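Local coordinates for protein 1-acyl-sn-glycerol-3-phosphate acyltransferase (Thermotoga maritima, PDB 5KYM) that catalyses transfer of an acyl chain to 1-acyl-sn-glycerol 3-phosphate (lysophosphatidic acid), yielding phosphatidic acid, as an integral membrane enzyme of the HX4D acyltransferase family, at residues E70-D75 against L209-P214; R76-V81 against P182-S187. All coordinates share one frame; numbering follows the deposited sequence.

Contact 1 (E70-D75 against L209-P214); sequences ENIPKD and LKIHEP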
ATOM      1  N   GLU A  70     -12.403   0.576  11.472  1.00 45.89           N
ATOM      2  CA  GLU A  70     -12.425   0.070  12.864  1.00 46.73           C
ATOM      3  C   GLU A  70     -11.535  -1.165  13.145  1.00 44.87           C
ATOM      4  O   GLU A  70     -11.162  -1.394  14.249  1.00 49.55           O
ATOM      5  CB  GLU A  70     -13.876  -0.162  13.323  1.00 49.14           C
ATOM      6  CG  GLU A  70     -14.589  -1.400  12.724  1.00 54.01           C
ATOM      7  CD  GLU A  70     -15.243  -1.240  11.309  1.00 57.32           C
ATOM      8  OE1 GLU A  70     -15.323  -0.100  10.722  1.00 58.39           O
ATOM      9  OE2 GLU A  70     -15.714  -2.322  10.855  1.00 60.51           O
ATOM     10  N   ASN A  71     -11.192  -1.960  12.147  1.00 43.48           N
ATOM     11  CA  ASN A  71     -10.348  -3.135  12.320  1.00 43.57           C
ATOM     12  C   ASN A  71      -8.857  -2.837  12.366  1.00 44.28           C
ATOM     13  O   ASN A  71      -8.060  -3.726  12.728  1.00 44.92           O
ATOM     14  CB  ASN A  71     -10.587  -4.142  11.180  1.00 43.17           C
ATOM     15  CG  ASN A  71     -11.962  -4.652  11.146  1.00 41.68           C
ATOM     16  OD1 ASN A  71     -12.633  -4.612  12.130  1.00 44.50           O
ATOM     17  ND2 ASN A  71     -12.371  -5.180  10.029  1.00 43.21           N
ATOM     18  N   ILE A  72      -8.465  -1.638  11.971  1.00 43.78           N
ATOM     19  CA  ILE A  72      -7.038  -1.347  11.886  1.00 45.96           C
ATOM     20  C   ILE A  72      -6.460  -1.267  13.309  1.00 49.22           C
ATOM     21  O   ILE A  72      -6.910  -0.421  14.057  1.00 54.38           O
ATOM     22  CB  ILE A  72      -6.801   0.012  11.184  1.00 43.85           C
ATOM     23  CG1 ILE A  72      -7.414   0.020   9.798  1.00 41.85           C
ATOM     24  CG2 ILE A  72      -5.306   0.280  11.103  1.00 44.51           C
ATOM     25  CD1 ILE A  72      -7.432   1.347   9.146  1.00 40.90           C
ATOM     26  N   PRO A  73      -5.489  -2.111  13.690  1.00 52.32           N
ATOM     27  CA  PRO A  73      -5.006  -2.046  15.083  1.00 52.76           C
ATOM     28  C   PRO A  73      -4.444  -0.721  15.425  1.00 57.79           C
ATOM     29  O   PRO A  73      -3.964   0.013  14.546  1.00 58.10           O
ATOM     30  CB  PRO A  73      -3.883  -3.043  15.148  1.00 51.48           C
ATOM     31  CG  PRO A  73      -4.083  -3.947  13.987  1.00 52.97           C
ATOM     32  CD  PRO A  73      -4.802  -3.152  12.918  1.00 52.78           C
ATOM     33  N   LYS A  74      -4.549  -0.392  16.715  1.00 68.05           N
ATOM     34  CA  LYS A  74      -4.025   0.851  17.271  1.00 72.66           C
ATOM     35  C   LYS A  74      -3.076   0.455  18.430  1.00 73.24           C
ATOM     36  O   LYS A  74      -3.162  -0.696  19.013  1.00 68.70           O
ATOM     37  CB  LYS A  74      -5.197   1.771  17.654  1.00 77.05           C
ATOM     38  CG  LYS A  74      -5.967   2.329  16.459  1.00 80.66           C
ATOM     39  CD  LYS A  74      -7.509   2.345  16.703  1.00 89.15           C
ATOM     40  CE  LYS A  74      -8.335   2.870  15.507  1.00 95.86           C
ATOM     41  NZ  LYS A  74      -8.359   2.032  14.247  1.00 92.92           N
ATOM     42  N   ASP A  75      -2.097   1.334  18.674  1.00 70.00           N
ATOM     43  CA  ASP A  75      -1.039   1.070  19.664  1.00 71.77           C
ATOM     44  C   ASP A  75       0.021  -0.001  19.259  1.00 68.29           C
ATOM     45  O   ASP A  75       0.898  -0.330  20.065  1.00 77.80           O
ATOM     46  CB  ASP A  75      -1.689   0.723  21.038  1.00 73.19           C
ATOM     47  N   LEU A 209     -12.214  -0.309  -0.908  1.00 41.89           N
ATOM     48  CA  LEU A 209     -11.181  -0.841  -0.050  1.00 43.73           C
ATOM     49  C   LEU A 209     -11.925  -1.475   1.082  1.00 42.96           C
ATOM     50  O   LEU A 209     -12.755  -0.822   1.699  1.00 43.54           O
ATOM     51  CB  LEU A 209     -10.362   0.341   0.456  1.00 47.85           C
ATOM     52  CG  LEU A 209      -8.929   0.092   0.774  1.00 52.88           C
ATOM     53  CD1 LEU A 209      -8.355   1.383   1.358  1.00 56.48           C
ATOM     54  CD2 LEU A 209      -8.900  -1.009   1.787  1.00 55.84           C
ATOM     55  N   LYS A 210     -11.696  -2.744   1.349  1.00 44.59           N
ATOM     56  CA  LYS A 210     -12.308  -3.405   2.518  1.00 45.03           C
ATOM     57  C   LYS A 210     -11.219  -3.967   3.471  1.00 43.45           C
ATOM     58  O   LYS A 210     -10.474  -4.885   3.129  1.00 40.54           O
ATOM     59  CB  LYS A 210     -13.278  -4.498   2.078  1.00 48.81           C
ATOM     60  CG  LYS A 210     -13.885  -5.262   3.238  1.00 53.01           C
ATOM     61  CD  LYS A 210     -15.201  -5.906   2.896  1.00 57.37           C
ATOM     62  CE  LYS A 210     -15.593  -6.835   4.015  1.00 61.64           C
ATOM     63  NZ  LYS A 210     -16.914  -7.393   3.669  1.00 68.26           N
ATOM     64  N   ILE A 211     -11.207  -3.400   4.673  1.00 42.08           N
ATOM     65  CA  ILE A 211     -10.323  -3.785   5.730  1.00 42.15           C
ATOM     66  C   ILE A 211     -11.013  -4.830   6.618  1.00 42.68           C
ATOM     67  O   ILE A 211     -12.077  -4.592   7.138  1.00 46.72           O
ATOM     68  CB  ILE A 211      -9.941  -2.563   6.553  1.00 42.61           C
ATOM     69  CG1 ILE A 211      -9.445  -1.428   5.649  1.00 43.50           C
ATOM     70  CG2 ILE A 211      -8.767  -2.923   7.446  1.00 44.16           C
ATOM     71  CD1 ILE A 211      -9.062  -0.132   6.368  1.00 43.21           C
ATOM     72  N   HIS A 212     -10.391  -5.987   6.777  1.00 43.31           N
ATOM     73  CA  HIS A 212     -10.913  -7.142   7.463  1.00 43.90           C
ATOM     74  C   HIS A 212     -10.347  -7.257   8.878  1.00 47.27           C
ATOM     75  O   HIS A 212      -9.455  -6.515   9.259  1.00 48.73           O
ATOM     76  CB  HIS A 212     -10.474  -8.368   6.697  1.00 45.33           C
ATOM     77  CG  HIS A 212     -10.973  -8.437   5.286  1.00 46.03           C
ATOM     78  ND1 HIS A 212     -12.297  -8.579   4.974  1.00 47.17           N
ATOM     79  CD2 HIS A 212     -10.320  -8.425   4.106  1.00 46.65           C
ATOM     80  CE1 HIS A 212     -12.443  -8.619   3.663  1.00 46.31           C
ATOM     81  NE2 HIS A 212     -11.255  -8.539   3.114  1.00 45.36           N
ATOM     82  N   GLU A 213     -10.878  -8.184   9.674  1.00 53.15           N
ATOM     83  CA  GLU A 213     -10.429  -8.404  11.071  1.00 54.21           C
ATOM     84  C   GLU A 213      -9.011  -8.964  11.137  1.00 50.74           C
ATOM     85  O   GLU A 213      -8.715 -10.004  10.485  1.00 50.18           O
ATOM     86  CB  GLU A 213     -11.337  -9.372  11.829  1.00 60.17           C
ATOM     87  CG  GLU A 213     -12.675  -8.834  12.257  1.00 65.05           C
ATOM     88  CD  GLU A 213     -13.593 -10.006  12.407  1.00 72.06           C
ATOM     89  OE1 GLU A 213     -13.365 -10.946  13.242  1.00 71.52           O
ATOM     90  OE2 GLU A 213     -14.500 -10.014  11.576  1.00 85.13           O
ATOM     91  N   PRO A 214      -8.159  -8.337  11.985  1.00 47.45           N
ATOM     92  CA  PRO A 214      -6.786  -8.793  12.116  1.00 46.48           C
ATOM     93  C   PRO A 214      -6.658 -10.288  12.463  1.00 44.88           C
ATOM     94  O   PRO A 214      -7.432 -10.809  13.239  1.00 43.27           O
ATOM     95  CB  PRO A 214      -6.231  -7.901  13.231  1.00 46.13           C
ATOM     96  CG  PRO A 214      -7.363  -7.165  13.832  1.00 45.96           C
ATOM     97  CD  PRO A 214      -8.382  -7.117  12.766  1.00 46.41           C
TER
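Asn-71 supplies the polar link between 70-75 and 209-214: its ND2 donates to the backbone O of Ile-211, 3.0 Å away, where strand 207-211 ends. The bond is bent, 132° at the hydrogen, and the donor stands 41° out of the carbonyl plane, so the amide approaches from above that plane. With CG beside the backbone N (chi1 -62°), the carboxamide is carried over the His-212 peptide, and CB lies 3.3 Å from His-212 O. Replacing this asparagine with an alanine would probably leave Ile-211 O without its side-chain donor and the chain after strand 207-211 less firmly tied to the 3-10 segment.

The apolar part joins two isoleucines whose side chains cross obliquely, Ile-72 CD1 meeting Ile-211 CD1 at 3.5 Å while CG1 of Ile-72 also leans on that methyl. Nearer the surface, CD of the Pro-214 ring packs against Asn-71 O at 3.4 Å. Within the loop, Lys-74 folds back so that NZ donates to Ile-72 O (2.9 Å), in the carbonyl plane.

Both isoleucines also pack on Leu-184 of strand 183-189, and Ile-72 touches Phe-78; beyond the strand end, His-212 NE2 is hydrogen-bonded to Ser-187 OG and the side chain rests on Val-233 of helix 223-243.

Contact 2 (R76-V81 against P182-S187); sequences RNFIVV and PVLPVS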
ATOM      1  N   ARG A  76      -0.041  -0.534  18.045  1.00 62.37           N
ATOM      2  CA  ARG A  76       0.689  -1.779  17.674  1.00 57.09           C
ATOM      3  C   ARG A  76       0.995  -1.775  16.176  1.00 55.71           C
ATOM      4  O   ARG A  76       0.250  -1.177  15.418  1.00 62.47           O
ATOM      5  CB  ARG A  76      -0.175  -3.008  18.029  1.00 55.34           C
ATOM      6  CG  ARG A  76       0.393  -4.284  17.514  1.00 54.09           C
ATOM      7  CD  ARG A  76      -0.015  -5.539  18.219  1.00 54.89           C
ATOM      8  NE  ARG A  76       1.076  -6.491  18.497  1.00 55.08           N
ATOM      9  CZ  ARG A  76       2.200  -6.709  17.800  1.00 55.43           C
ATOM     10  NH1 ARG A  76       2.528  -6.027  16.706  1.00 53.66           N
ATOM     11  NH2 ARG A  76       3.045  -7.670  18.231  1.00 62.76           N
ATOM     12  N   ASN A  77       2.076  -2.378  15.737  1.00 53.64           N
ATOM     13  CA  ASN A  77       2.267  -2.500  14.293  1.00 52.48           C
ATOM     14  C   ASN A  77       1.538  -3.752  13.750  1.00 52.75           C
ATOM     15  O   ASN A  77       0.963  -4.533  14.511  1.00 50.94           O
ATOM     16  CB  ASN A  77       3.758  -2.487  13.926  1.00 52.57           C
ATOM     17  CG  ASN A  77       4.475  -3.704  14.392  1.00 52.42           C
ATOM     18  OD1 ASN A  77       4.026  -4.329  15.354  1.00 52.46           O
ATOM     19  ND2 ASN A  77       5.577  -4.074  13.701  1.00 51.13           N
ATOM     20  N   PHE A  78       1.557  -3.930  12.428  1.00 51.26           N
ATOM     21  CA  PHE A  78       0.857  -5.042  11.787  1.00 51.68           C
ATOM     22  C   PHE A  78       1.424  -5.266  10.386  1.00 51.12           C
ATOM     23  O   PHE A  78       2.303  -4.520   9.946  1.00 52.53           O
ATOM     24  CB  PHE A  78      -0.678  -4.829  11.801  1.00 50.79           C
ATOM     25  CG  PHE A  78      -1.101  -3.458  11.413  1.00 51.31           C
ATOM     26  CD1 PHE A  78      -1.171  -3.095  10.074  1.00 53.00           C
ATOM     27  CD2 PHE A  78      -1.415  -2.504  12.377  1.00 50.24           C
ATOM     28  CE1 PHE A  78      -1.546  -1.772   9.711  1.00 53.26           C
ATOM     29  CE2 PHE A  78      -1.814  -1.221  12.006  1.00 50.21           C
ATOM     30  CZ  PHE A  78      -1.886  -0.846  10.679  1.00 49.43           C
ATOM     31  N   ILE A  79       0.982  -6.330   9.711  1.00 48.70           N
ATOM     32  CA  ILE A  79       1.377  -6.575   8.344  1.00 46.26           C
ATOM     33  C   ILE A  79       0.137  -6.528   7.483  1.00 44.98           C
ATOM     34  O   ILE A  79      -0.687  -7.411   7.582  1.00 45.47           O
ATOM     35  CB  ILE A  79       2.024  -7.931   8.161  1.00 46.88           C
ATOM     36  CG1 ILE A  79       3.201  -8.094   9.069  1.00 47.14           C
ATOM     37  CG2 ILE A  79       2.497  -8.073   6.707  1.00 47.98           C
ATOM     38  CD1 ILE A  79       3.553  -9.569   9.250  1.00 48.25           C
ATOM     39  N   VAL A  80       0.013  -5.494   6.625  1.00 44.07           N
ATOM     40  CA  VAL A  80      -1.150  -5.350   5.721  1.00 40.20           C
ATOM     41  C   VAL A  80      -0.916  -6.359   4.641  1.00 37.45           C
ATOM     42  O   VAL A  80       0.145  -6.420   4.082  1.00 35.19           O
ATOM     43  CB  VAL A  80      -1.327  -3.914   5.157  1.00 39.43           C
ATOM     44  CG1 VAL A  80      -2.549  -3.842   4.256  1.00 39.72           C
ATOM     45  CG2 VAL A  80      -1.504  -2.922   6.268  1.00 38.71           C
ATOM     46  N   VAL A  81      -1.894  -7.196   4.408  1.00 36.95           N
ATOM     47  CA  VAL A  81      -1.810  -8.143   3.364  1.00 38.66           C
ATOM     48  C   VAL A  81      -2.964  -7.885   2.420  1.00 39.03           C
ATOM     49  O   VAL A  81      -4.130  -7.989   2.788  1.00 36.88           O
ATOM     50  CB  VAL A  81      -1.747  -9.558   3.914  1.00 40.18           C
ATOM     51  CG1 VAL A  81      -1.927 -10.630   2.811  1.00 41.53           C
ATOM     52  CG2 VAL A  81      -0.405  -9.741   4.629  1.00 40.31           C
ATOM     53  N   PRO A 182       0.457  -9.265  13.967  1.00 48.53           N
ATOM     54  CA  PRO A 182      -0.819  -9.530  13.325  1.00 49.75           C
ATOM     55  C   PRO A 182      -0.906  -9.075  11.880  1.00 49.81           C
ATOM     56  O   PRO A 182      -0.416  -8.013  11.525  1.00 50.88           O
ATOM     57  CB  PRO A 182      -1.842  -8.758  14.165  1.00 50.04           C
ATOM     58  CG  PRO A 182      -1.068  -7.947  15.142  1.00 49.31           C
ATOM     59  CD  PRO A 182       0.379  -8.239  15.008  1.00 48.43           C
ATOM     60  N   VAL A 183      -1.510  -9.939  11.067  1.00 50.30           N
ATOM     61  CA  VAL A 183      -1.830  -9.696   9.661  1.00 47.40           C
ATOM     62  C   VAL A 183      -3.163  -8.958   9.603  1.00 46.72           C
ATOM     63  O   VAL A 183      -4.102  -9.297  10.340  1.00 49.20           O
ATOM     64  CB  VAL A 183      -1.896 -11.051   8.917  1.00 46.50           C
ATOM     65  CG1 VAL A 183      -2.452 -10.899   7.518  1.00 45.81           C
ATOM     66  CG2 VAL A 183      -0.507 -11.637   8.868  1.00 46.92           C
ATOM     67  N   LEU A 184      -3.246  -7.944   8.761  1.00 44.23           N
ATOM     68  CA  LEU A 184      -4.501  -7.164   8.614  1.00 43.22           C
ATOM     69  C   LEU A 184      -4.889  -7.361   7.152  1.00 43.60           C
ATOM     70  O   LEU A 184      -4.347  -6.681   6.288  1.00 42.93           O
ATOM     71  CB  LEU A 184      -4.322  -5.671   8.971  1.00 40.89           C
ATOM     72  CG  LEU A 184      -5.512  -4.755   8.699  1.00 39.68           C
ATOM     73  CD1 LEU A 184      -6.600  -5.155   9.641  1.00 40.28           C
ATOM     74  CD2 LEU A 184      -5.271  -3.270   8.733  1.00 38.83           C
ATOM     75  N   PRO A 185      -5.814  -8.298   6.867  1.00 43.48           N
ATOM     76  CA  PRO A 185      -6.158  -8.565   5.487  1.00 44.26           C
ATOM     77  C   PRO A 185      -6.935  -7.432   4.861  1.00 42.90           C
ATOM     78  O   PRO A 185      -7.812  -6.932   5.518  1.00 40.52           O
ATOM     79  CB  PRO A 185      -7.032  -9.806   5.576  1.00 44.94           C
ATOM     80  CG  PRO A 185      -6.637 -10.432   6.831  1.00 45.57           C
ATOM     81  CD  PRO A 185      -6.459  -9.254   7.750  1.00 44.79           C
ATOM     82  N   VAL A 186      -6.617  -7.067   3.612  1.00 42.25           N
ATOM     83  CA  VAL A 186      -7.272  -5.947   2.930  1.00 41.86           C
ATOM     84  C   VAL A 186      -7.637  -6.346   1.536  1.00 40.34           C
ATOM     85  O   VAL A 186      -6.853  -6.973   0.923  1.00 43.66           O
ATOM     86  CB  VAL A 186      -6.351  -4.719   2.847  1.00 40.27           C
ATOM     87  CG1 VAL A 186      -6.934  -3.666   1.933  1.00 38.90           C
ATOM     88  CG2 VAL A 186      -6.176  -4.161   4.236  1.00 41.00           C
ATOM     89  N   SER A 187      -8.797  -5.956   1.034  1.00 37.99           N
ATOM     90  CA  SER A 187      -9.168  -6.268  -0.326  1.00 37.10           C
ATOM     91  C   SER A 187      -9.364  -4.953  -1.058  1.00 37.18           C
ATOM     92  O   SER A 187     -10.059  -4.049  -0.561  1.00 35.98           O
ATOM     93  CB  SER A 187     -10.473  -7.025  -0.345  1.00 37.58           C
ATOM     94  OG  SER A 187     -10.473  -8.136   0.519  1.00 37.31           O
TER
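Ile-79 and Val-183 are paired in the parallel register of strands 79-82 and 183-189, neighbours inside the mixed sheet of this alpha/beta acyltransferase fold. Four backbone hydrogen bonds alternate along the ladder: Ile-79 N to Pro-182 O (2.8 Å), Leu-184 N to Ile-79 O, Val-81 N to Leu-184 O and Val-186 N to Val-81 O. The short strand axes run 26° apart.

Side chains alternate between the two faces. Val-81 CG2 meets Val-183 CG1 at 3.7 Å on the face where both also touch Val-230 of helix 223-243. On the other, Val-80 CG1 touches Val-186 CG2 at 3.6 Å.

Just ahead of the strand, Phe-78 places its CB 3.2 Å from Pro-182 O, the carbonyl that accepts from Ile-79 N. CG sits between the backbone N and the carbonyl carbon (chi1 45°), which lays the ring alongside Leu-184, the two side chains pointing the same way. Farther out, CE1 comes within 4.1 Å of Leu-184 CD2, and Val-80 CG2 lies at the ring's edge, in its plane.

At the exposed end, Arg-76 NH1 donates to Asn-77 O (3.1 Å), and Pro-182 CD lies over one face of the guanidinium, 3.5 Å from NH1.

Overall arrangement
From the N terminus, the chain passes through helices 2-34 and 38-59, then strand 64-67, before entering the loop 70-75, the first half of contact 1. It runs directly on into 76-81, which opens contact 2. About a hundred residues, including helices 89-96 and 137-147, follow before 182-187 closes the inner loop; the outer loop is shut only when strand 207-211 delivers 209-214. Contact 2 is therefore nested within contact 1, their centres about 7 Å apart. Neighbouring strands 183-189 and 207-211 bind the two together, with Lys-210 N probably hydrogen-bonded to Ser-187 O. Contact 1 thus ties the loop between strands 64-67 and 79-82 to the end of strand 207-211, while contact 2 joins two inner strands of the same sheet.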